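Local coordinates for protein thioredoxin peroxidase 2 (Plasmodium falciparum, PDB 2C0D) that probably reduces hydrogen peroxide and organic hydroperoxides as a thioredoxin-dependent 2-Cys peroxiredoxin of the parasite's mitochondrion, at residues B[26-40]-B[123-137]. Sequence-based numbering, arbitrary orientation.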
ATOM      1  N   LEU B  26       4.759   2.442  -9.998  1.00 24.73           N
ATOM      2  CA  LEU B  26       5.651   3.481  -9.385  1.00 25.47           C
ATOM      3  C   LEU B  26       6.792   2.895  -8.538  1.00 25.90           C
ATOM      4  O   LEU B  26       7.908   3.419  -8.563  1.00 25.66           O
ATOM      5  CB  LEU B  26       4.841   4.463  -8.540  1.00 25.59           C
ATOM      6  CG  LEU B  26       3.772   5.308  -9.259  1.00 26.66           C
ATOM      7  CD1 LEU B  26       2.904   6.071  -8.235  1.00 25.99           C
ATOM      8  CD2 LEU B  26       4.364   6.258 -10.283  1.00 26.08           C
ATOM      9  N   VAL B  27       6.489   1.840  -7.773  1.00 26.27           N
ATOM     10  CA  VAL B  27       7.479   1.164  -6.910  1.00 26.56           C
ATOM     11  C   VAL B  27       8.568   0.561  -7.796  1.00 27.12           C
ATOM     12  O   VAL B  27       8.266  -0.035  -8.852  1.00 26.63           O
ATOM     13  CB  VAL B  27       6.800   0.089  -5.988  1.00 27.13           C
ATOM     14  CG1 VAL B  27       7.827  -0.800  -5.261  1.00 27.55           C
ATOM     15  CG2 VAL B  27       5.904   0.772  -4.953  1.00 27.34           C
ATOM     16  N   THR B  28       9.820   0.744  -7.361  1.00 26.66           N
ATOM     17  CA  THR B  28      11.069   0.410  -8.109  1.00 26.96           C
ATOM     18  C   THR B  28      11.515   1.455  -9.129  1.00 26.20           C
ATOM     19  O   THR B  28      12.636   1.387  -9.646  1.00 27.36           O
ATOM     20  CB  THR B  28      11.112  -1.029  -8.753  1.00 27.40           C
ATOM     21  OG1 THR B  28      10.288  -1.084  -9.929  1.00 29.43           O
ATOM     22  CG2 THR B  28      10.688  -2.097  -7.749  1.00 27.02           C
ATOM     23  N   LYS B  29      10.663   2.431  -9.403  1.00 24.86           N
ATOM     24  CA  LYS B  29      11.020   3.449 -10.374  1.00 23.17           C
ATOM     25  C   LYS B  29      11.448   4.726  -9.641  1.00 21.88           C
ATOM     26  O   LYS B  29      11.233   4.860  -8.413  1.00 19.67           O
ATOM     27  CB  LYS B  29       9.869   3.668 -11.367  1.00 23.38           C
ATOM     28  CG  LYS B  29       9.483   2.382 -12.182  1.00 25.58           C
ATOM     29  N   LYS B  30      12.091   5.626 -10.384  1.00 19.99           N
ATOM     30  CA  LYS B  30      12.531   6.914  -9.827  1.00 18.94           C
ATOM     31  C   LYS B  30      11.331   7.804  -9.529  1.00 16.99           C
ATOM     32  O   LYS B  30      10.485   8.030 -10.401  1.00 17.44           O
ATOM     33  CB  LYS B  30      13.463   7.651 -10.784  1.00 20.07           C
ATOM     34  CG  LYS B  30      14.936   7.192 -10.760  1.00 23.54           C
ATOM     35  CD  LYS B  30      15.564   7.404  -9.378  1.00 29.29           C
ATOM     36  CE  LYS B  30      16.223   8.758  -9.241  1.00 33.04           C
ATOM     37  NZ  LYS B  30      17.700   8.558  -9.098  1.00 36.11           N
ATOM     38  N   ALA B  31      11.311   8.368  -8.329  1.00 14.10           N
ATOM     39  CA  ALA B  31      10.178   9.165  -7.877  1.00 12.46           C
ATOM     40  C   ALA B  31      10.075  10.475  -8.684  1.00 11.25           C
ATOM     41  O   ALA B  31      11.079  11.068  -9.051  1.00 11.08           O
ATOM     42  CB  ALA B  31      10.346   9.472  -6.403  1.00 12.27           C
ATOM     43  N   TYR B  32       8.849  10.904  -8.929  1.00  9.76           N
ATOM     44  CA  TYR B  32       8.600  12.188  -9.557  1.00 10.30           C
ATOM     45  C   TYR B  32       9.151  13.305  -8.692  1.00  9.67           C
ATOM     46  O   TYR B  32       8.740  13.486  -7.531  1.00  9.20           O
ATOM     47  CB  TYR B  32       7.088  12.361  -9.772  1.00 10.61           C
ATOM     48  CG  TYR B  32       6.702  13.747 -10.290  1.00  8.12           C
ATOM     49  CD1 TYR B  32       7.051  14.158 -11.595  1.00 12.26           C
ATOM     50  CD2 TYR B  32       5.977  14.628  -9.494  1.00  9.07           C
ATOM     51  CE1 TYR B  32       6.690  15.424 -12.085  1.00 12.29           C
ATOM     52  CE2 TYR B  32       5.596  15.916  -9.998  1.00  8.85           C
ATOM     53  CZ  TYR B  32       5.972  16.291 -11.285  1.00 13.31           C
ATOM     54  OH  TYR B  32       5.615  17.543 -11.807  1.00 11.81           O
ATOM     55  N   ASN B  33      10.080  14.069  -9.275  1.00 11.37           N
ATOM     56  CA  ASN B  33      10.785  15.114  -8.567  1.00 13.37           C
ATOM     57  C   ASN B  33      10.036  16.439  -8.681  1.00 15.23           C
ATOM     58  O   ASN B  33      10.263  17.207  -9.593  1.00 15.73           O
ATOM     59  CB  ASN B  33      12.190  15.260  -9.188  1.00 13.99           C
ATOM     60  CG  ASN B  33      13.065  16.259  -8.473  1.00 17.71           C
ATOM     61  OD1 ASN B  33      12.796  16.687  -7.331  1.00 20.70           O
ATOM     62  ND2 ASN B  33      14.169  16.649  -9.157  1.00 19.44           N
ATOM     63  N   PHE B  34       9.183  16.729  -7.720  1.00 15.29           N
ATOM     64  CA  PHE B  34       8.376  17.945  -7.805  1.00 16.02           C
ATOM     65  C   PHE B  34       9.084  19.142  -7.220  1.00 16.22           C
ATOM     66  O   PHE B  34      10.043  19.007  -6.461  1.00 16.61           O
ATOM     67  CB  PHE B  34       7.049  17.736  -7.096  1.00 16.08           C
ATOM     68  CG  PHE B  34       7.176  17.301  -5.663  1.00 16.39           C
ATOM     69  CD1 PHE B  34       7.286  18.246  -4.639  1.00 16.92           C
ATOM     70  CD2 PHE B  34       7.143  15.951  -5.330  1.00 14.89           C
ATOM     71  CE1 PHE B  34       7.374  17.835  -3.318  1.00 17.33           C
ATOM     72  CE2 PHE B  34       7.224  15.538  -4.024  1.00 17.54           C
ATOM     73  CZ  PHE B  34       7.335  16.486  -3.008  1.00 17.19           C
ATOM     74  N   THR B  35       8.591  20.326  -7.593  1.00 17.43           N
ATOM     75  CA  THR B  35       8.941  21.570  -6.917  1.00 18.37           C
ATOM     76  C   THR B  35       7.607  22.272  -6.609  1.00 17.15           C
ATOM     77  O   THR B  35       6.719  22.413  -7.487  1.00 17.75           O
ATOM     78  CB  THR B  35       9.886  22.495  -7.735  1.00 20.19           C
ATOM     79  OG1 THR B  35      11.127  21.819  -8.009  1.00 25.81           O
ATOM     80  CG2 THR B  35      10.226  23.743  -6.935  1.00 20.40           C
ATOM     81  N   ALA B  36       7.429  22.655  -5.349  1.00 13.68           N
ATOM     82  CA  ALA B  36       6.146  23.238  -4.942  1.00 12.30           C
ATOM     83  C   ALA B  36       6.425  24.097  -3.729  1.00 11.97           C
ATOM     84  O   ALA B  36       7.444  23.920  -3.066  1.00 12.22           O
ATOM     85  CB  ALA B  36       5.121  22.138  -4.576  1.00 12.41           C
ATOM     86  N   GLN B  37       5.521  25.006  -3.425  1.00 10.73           N
ATOM     87  CA  GLN B  37       5.643  25.740  -2.161  1.00 10.95           C
ATOM     88  C   GLN B  37       5.172  24.879  -1.021  1.00 10.24           C
ATOM     89  O   GLN B  37       4.226  24.079  -1.168  1.00  9.25           O
ATOM     90  CB  GLN B  37       4.806  27.026  -2.187  1.00 11.50           C
ATOM     91  CG  GLN B  37       5.281  28.035  -3.211  1.00 15.11           C
ATOM     92  CD  GLN B  37       4.596  29.357  -3.017  1.00 17.99           C
ATOM     93  OE1 GLN B  37       3.364  29.411  -2.977  1.00 18.74           O
ATOM     94  NE2 GLN B  37       5.377  30.428  -2.842  1.00 20.62           N
ATOM     95  N   GLY B  38       5.834  25.040   0.114  1.00  8.93           N
ATOM     96  CA  GLY B  38       5.420  24.337   1.310  1.00  9.61           C
ATOM     97  C   GLY B  38       5.415  25.292   2.488  1.00  9.29           C
ATOM     98  O   GLY B  38       6.003  26.395   2.423  1.00  9.32           O
ATOM     99  N   LEU B  39       4.731  24.877   3.543  1.00  8.14           N
ATOM    100  CA  LEU B  39       4.657  25.652   4.765  1.00  9.15           C
ATOM    101  C   LEU B  39       5.399  24.804   5.801  1.00  9.64           C
ATOM    102  O   LEU B  39       4.971  23.672   6.102  1.00  9.42           O
ATOM    103  CB  LEU B  39       3.182  25.857   5.128  1.00  8.79           C
ATOM    104  CG  LEU B  39       2.824  26.690   6.370  1.00  9.37           C
ATOM    105  CD1 LEU B  39       3.251  28.167   6.137  1.00  9.92           C
ATOM    106  CD2 LEU B  39       1.298  26.591   6.718  1.00 10.04           C
ATOM    107  N   ASN B  40       6.537  25.287   6.301  1.00  8.85           N
ATOM    108  CA  ASN B  40       7.325  24.444   7.230  1.00 10.39           C
ATOM    109  C   ASN B  40       6.908  24.509   8.717  1.00 10.79           C
ATOM    110  O   ASN B  40       5.907  25.150   9.073  1.00  9.08           O
ATOM    111  CB  ASN B  40       8.840  24.633   7.010  1.00 11.31           C
ATOM    112  CG  ASN B  40       9.378  25.932   7.637  1.00 12.86           C
ATOM    113  OD1 ASN B  40       8.666  26.640   8.354  1.00  9.15           O
ATOM    114  ND2 ASN B  40      10.637  26.240   7.351  1.00 15.48           N
ATOM    115  N   THR B 123       6.577  19.665   7.273  1.00  7.06           N
ATOM    116  CA  THR B 123       6.172  20.507   6.146  1.00  6.66           C
ATOM    117  C   THR B 123       4.912  20.016   5.420  1.00  7.17           C
ATOM    118  O   THR B 123       4.772  18.816   5.136  1.00  7.74           O
ATOM    119  CB  THR B 123       7.342  20.580   5.153  1.00  7.63           C
ATOM    120  OG1 THR B 123       8.455  21.212   5.828  1.00  8.51           O
ATOM    121  CG2 THR B 123       6.968  21.399   3.864  1.00  9.51           C
ATOM    122  N   LEU B 124       4.001  20.951   5.126  1.00  6.16           N
ATOM    123  CA  LEU B 124       2.794  20.705   4.355  1.00  6.31           C
ATOM    124  C   LEU B 124       2.967  21.352   2.969  1.00  7.22           C
ATOM    125  O   LEU B 124       3.265  22.558   2.851  1.00  7.57           O
ATOM    126  CB  LEU B 124       1.560  21.291   5.064  1.00  8.07           C
ATOM    127  CG  LEU B 124       1.261  20.751   6.486  1.00  8.76           C
ATOM    128  CD1 LEU B 124       0.027  21.494   7.013  1.00  8.21           C
ATOM    129  CD2 LEU B 124       0.947  19.264   6.441  1.00 10.79           C
ATOM    130  N   VAL B 125       2.820  20.546   1.930  1.00  6.32           N
ATOM    131  CA  VAL B 125       3.137  20.984   0.578  1.00  5.81           C
ATOM    132  C   VAL B 125       1.856  21.259  -0.171  1.00  6.63           C
ATOM    133  O   VAL B 125       0.904  20.463  -0.146  1.00  7.10           O
ATOM    134  CB  VAL B 125       3.858  19.851  -0.188  1.00  6.06           C
ATOM    135  CG1 VAL B 125       4.201  20.289  -1.638  1.00  6.77           C
ATOM    136  CG2 VAL B 125       5.111  19.483   0.563  1.00  7.05           C
ATOM    137  N   SER B 126       1.871  22.372  -0.908  1.00  6.06           N
ATOM    138  CA  SER B 126       0.715  22.747  -1.725  0.50  6.59           C
ATOM    139  C   SER B 126       0.840  22.303  -3.185  1.00  7.19           C
ATOM    140  O   SER B 126       1.595  22.914  -3.986  1.00  8.70           O
ATOM    141  CB  SER B 126       0.507  24.256  -1.631  0.50  6.21           C
ATOM    142  OG  SER B 126      -0.172  24.542  -0.430  0.50  6.08           O
ATOM    143  N   ASP B 127       0.088  21.255  -3.544  1.00  6.30           N
ATOM    144  CA  ASP B 127       0.069  20.726  -4.933  1.00  6.41           C
ATOM    145  C   ASP B 127      -0.987  21.507  -5.770  1.00  7.30           C
ATOM    146  O   ASP B 127      -1.957  20.939  -6.279  1.00  7.43           O
ATOM    147  CB  ASP B 127      -0.241  19.219  -4.918  1.00  6.61           C
ATOM    148  CG  ASP B 127      -0.243  18.588  -6.316  1.00  7.80           C
ATOM    149  OD1 ASP B 127       0.413  19.126  -7.246  1.00  9.41           O
ATOM    150  OD2 ASP B 127      -0.839  17.490  -6.451  1.00  8.97           O
ATOM    151  N   ILE B 128      -0.778  22.829  -5.896  1.00  9.62           N
ATOM    152  CA  ILE B 128      -1.863  23.674  -6.400  1.00 10.09           C
ATOM    153  C   ILE B 128      -2.114  23.485  -7.877  1.00  8.37           C
ATOM    154  O   ILE B 128      -3.238  23.747  -8.321  1.00  9.86           O
ATOM    155  CB  ILE B 128      -1.717  25.180  -6.124  1.00 11.75           C
ATOM    156  CG1 ILE B 128      -0.340  25.658  -6.588  1.00 14.32           C
ATOM    157  CG2 ILE B 128      -2.219  25.530  -4.676  1.00 17.22           C
ATOM    158  CD1 ILE B 128      -0.333  27.157  -6.727  1.00 21.80           C
ATOM    159  N   ASN B 129      -1.135  22.938  -8.613  1.00  7.42           N
ATOM    160  CA  ASN B 129      -1.378  22.646 -10.038  1.00  7.62           C
ATOM    161  C   ASN B 129      -1.768  21.169 -10.316  1.00  6.85           C
ATOM    162  O   ASN B 129      -1.979  20.790 -11.477  1.00  8.38           O
ATOM    163  CB  ASN B 129      -0.149  23.019 -10.868  1.00  7.65           C
ATOM    164  CG  ASN B 129       0.199  24.491 -10.763  1.00 10.71           C
ATOM    165  OD1 ASN B 129      -0.678  25.353 -10.614  1.00  8.30           O
ATOM    166  ND2 ASN B 129       1.515  24.793 -10.826  1.00 15.28           N
ATOM    167  N   LYS B 130      -1.836  20.373  -9.244  1.00  6.73           N
ATOM    168  CA  LYS B 130      -2.274  18.951  -9.243  1.00  7.53           C
ATOM    169  C   LYS B 130      -1.313  17.966  -9.883  1.00  7.30           C
ATOM    170  O   LYS B 130      -1.620  16.765  -9.908  1.00  9.04           O
ATOM    171  CB  LYS B 130      -3.689  18.759  -9.850  1.00  7.90           C
ATOM    172  CG  LYS B 130      -4.723  19.736  -9.242  1.00 12.04           C
ATOM    173  CD  LYS B 130      -6.107  19.439  -9.751  1.00 18.47           C
ATOM    174  CE  LYS B 130      -7.097  20.471  -9.227  1.00 23.48           C
ATOM    175  NZ  LYS B 130      -7.041  21.667 -10.142  1.00 27.13           N
ATOM    176  N   ASP B 131      -0.164  18.442 -10.362  1.00  7.42           N
ATOM    177  CA  ASP B 131       0.816  17.559 -11.051  1.00  8.29           C
ATOM    178  C   ASP B 131       1.507  16.558 -10.107  1.00  8.09           C
ATOM    179  O   ASP B 131       1.916  15.464 -10.544  1.00  8.61           O
ATOM    180  CB  ASP B 131       1.861  18.369 -11.828  1.00  9.42           C
ATOM    181  CG  ASP B 131       2.688  19.254 -10.933  1.00 12.27           C
ATOM    182  OD1 ASP B 131       2.156  20.324 -10.541  1.00 13.34           O
ATOM    183  OD2 ASP B 131       3.876  18.914 -10.615  1.00 13.70           O
ATOM    184  N   ILE B 132       1.625  16.899  -8.821  1.00  6.42           N
ATOM    185  CA  ILE B 132       2.281  15.977  -7.907  1.00  5.94           C
ATOM    186  C   ILE B 132       1.336  14.809  -7.702  1.00  4.67           C
ATOM    187  O   ILE B 132       1.721  13.636  -7.881  1.00  5.44           O
ATOM    188  CB  ILE B 132       2.633  16.631  -6.570  1.00  5.07           C
ATOM    189  CG1 ILE B 132       3.567  17.867  -6.783  1.00  6.60           C
ATOM    190  CG2 ILE B 132       3.335  15.580  -5.648  1.00  7.47           C
ATOM    191  CD1 ILE B 132       3.761  18.630  -5.473  1.00  8.01           C
ATOM    192  N   SER B 133       0.093  15.113  -7.324  1.00  5.00           N
ATOM    193  CA  SER B 133      -0.900  14.020  -7.144  1.00  6.43           C
ATOM    194  C   SER B 133      -1.077  13.226  -8.432  1.00  7.14           C
ATOM    195  O   SER B 133      -1.180  11.994  -8.383  1.00  7.99           O
ATOM    196  CB  SER B 133      -2.260  14.536  -6.630  1.00  5.41           C
ATOM    197  OG  SER B 133      -2.062  15.222  -5.395  1.00  9.06           O
ATOM    198  N   LYS B 134      -1.058  13.894  -9.595  1.00  6.72           N
ATOM    199  CA  LYS B 134      -1.223  13.154 -10.862  1.00  8.14           C
ATOM    200  C   LYS B 134      -0.078  12.160 -11.085  1.00  8.28           C
ATOM    201  O   LYS B 134      -0.313  10.995 -11.482  1.00  8.46           O
ATOM    202  CB  LYS B 134      -1.313  14.118 -12.059  1.00  7.65           C
ATOM    203  CG  LYS B 134      -1.684  13.394 -13.402  1.00 11.05           C
ATOM    204  N   ASN B 135       1.137  12.622 -10.831  1.00  8.65           N
ATOM    205  CA  ASN B 135       2.329  11.817 -11.115  1.00  9.58           C
ATOM    206  C   ASN B 135       2.584  10.723 -10.083  1.00 10.40           C
ATOM    207  O   ASN B 135       3.339   9.782 -10.365  1.00 11.46           O
ATOM    208  CB  ASN B 135       3.508  12.738 -11.261  1.00  9.42           C
ATOM    209  CG  ASN B 135       3.566  13.345 -12.668  1.00 12.17           C
ATOM    210  OD1 ASN B 135       3.236  14.508 -12.887  1.00 11.74           O
ATOM    211  ND2 ASN B 135       3.896  12.511 -13.641  1.00 11.25           N
ATOM    212  N   TYR B 136       1.954  10.840  -8.919  1.00  7.29           N
ATOM    213  CA  TYR B 136       1.891   9.699  -7.951  1.00  6.50           C
ATOM    214  C   TYR B 136       0.619   8.828  -8.086  1.00  7.05           C
ATOM    215  O   TYR B 136       0.409   7.929  -7.250  1.00  6.63           O
ATOM    216  CB  TYR B 136       2.165  10.178  -6.518  1.00  7.34           C
ATOM    217  CG  TYR B 136       3.620  10.564  -6.328  1.00  6.89           C
ATOM    218  CD1 TYR B 136       4.546   9.617  -5.845  1.00  7.63           C
ATOM    219  CD2 TYR B 136       4.072  11.865  -6.598  1.00  6.98           C
ATOM    220  CE1 TYR B 136       5.927   9.952  -5.677  1.00  7.09           C
ATOM    221  CE2 TYR B 136       5.479  12.218  -6.429  1.00  5.63           C
ATOM    222  CZ  TYR B 136       6.368  11.238  -5.974  1.00  8.69           C
ATOM    223  OH  TYR B 136       7.707  11.527  -5.790  1.00  8.78           O
ATOM    224  N   ASN B 137      -0.175   9.068  -9.156  1.00  5.83           N
ATOM    225  CA  ASN B 137      -1.367   8.267  -9.498  1.00  8.11           C
ATOM    226  C   ASN B 137      -2.419   8.332  -8.385  1.00  7.04           C
ATOM    227  O   ASN B 137      -3.148   7.365  -8.125  1.00  9.11           O
ATOM    228  CB  ASN B 137      -0.951   6.805  -9.754  1.00  9.88           C
ATOM    229  CG  ASN B 137      -0.087   6.654 -11.001  1.00 14.17           C
ATOM    230  OD1 ASN B 137      -0.156   7.449 -11.937  1.00 20.88           O
ATOM    231  ND2 ASN B 137       0.741   5.600 -11.018  1.00 22.25           N
TER
HETATM  232  O   HOH W   1       5.385  20.206  -8.813  1.00 21.61           O
HETATM  233  O   HOH W   2       2.937  25.214  -4.678  1.00 10.43           O
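In this peroxiredoxin, a thioredoxin-fold enzyme, strand 35-39 pairs antiparallel with strand 123-126 and so links the hairpin it forms with strand 45-49 to the central sheet. Leu39 and Leu124 are the hydrogen-bonded pair: Leu39 N gives to Leu124 O at 2.8 Å, and Leu124 N gives back to Leu39 O. One step on, Gly38 faces Val125 with their CA atoms 4.1 Å apart, and Ser126 N reaches Gln37 O in a nearly straight bond (2.9 Å, 172°). The ladder then opens to admit water 2, which accepts from Gln37 N and donates to Ser126 O.

Beyond the strands, the chain before Thr35 lies along helix 131-135. Phe34 CB rests 3.5 Å from Ile132 CG1, and Ile132 CD1 reaches Phe34 CD1 and touches Ala36 CB, which also meets Val125 CG1. Tyr32, its CG anti to the backbone N (chi1 174°), sends its ring over the helix: Asn135 CB sits over one face, 3.7 Å from the centroid, and the Asn135 amide stacks 16° from the ring plane. At the ring's far end Tyr32 OH donates to Asp131 OD2 on its anti side, a short bond of 2.5 Å; water 1 donates to that same oxygen and to Thr35 O. Tyr136 returns the grip, its OH donating to Tyr32 O at 2.8 Å, while its ring meets Phe150 edge-to-face.

Tyr32 is thus held at both its backbone carbonyl and its phenol, and the two bonds on Asp131 OD2 would favour a charged carboxylate there.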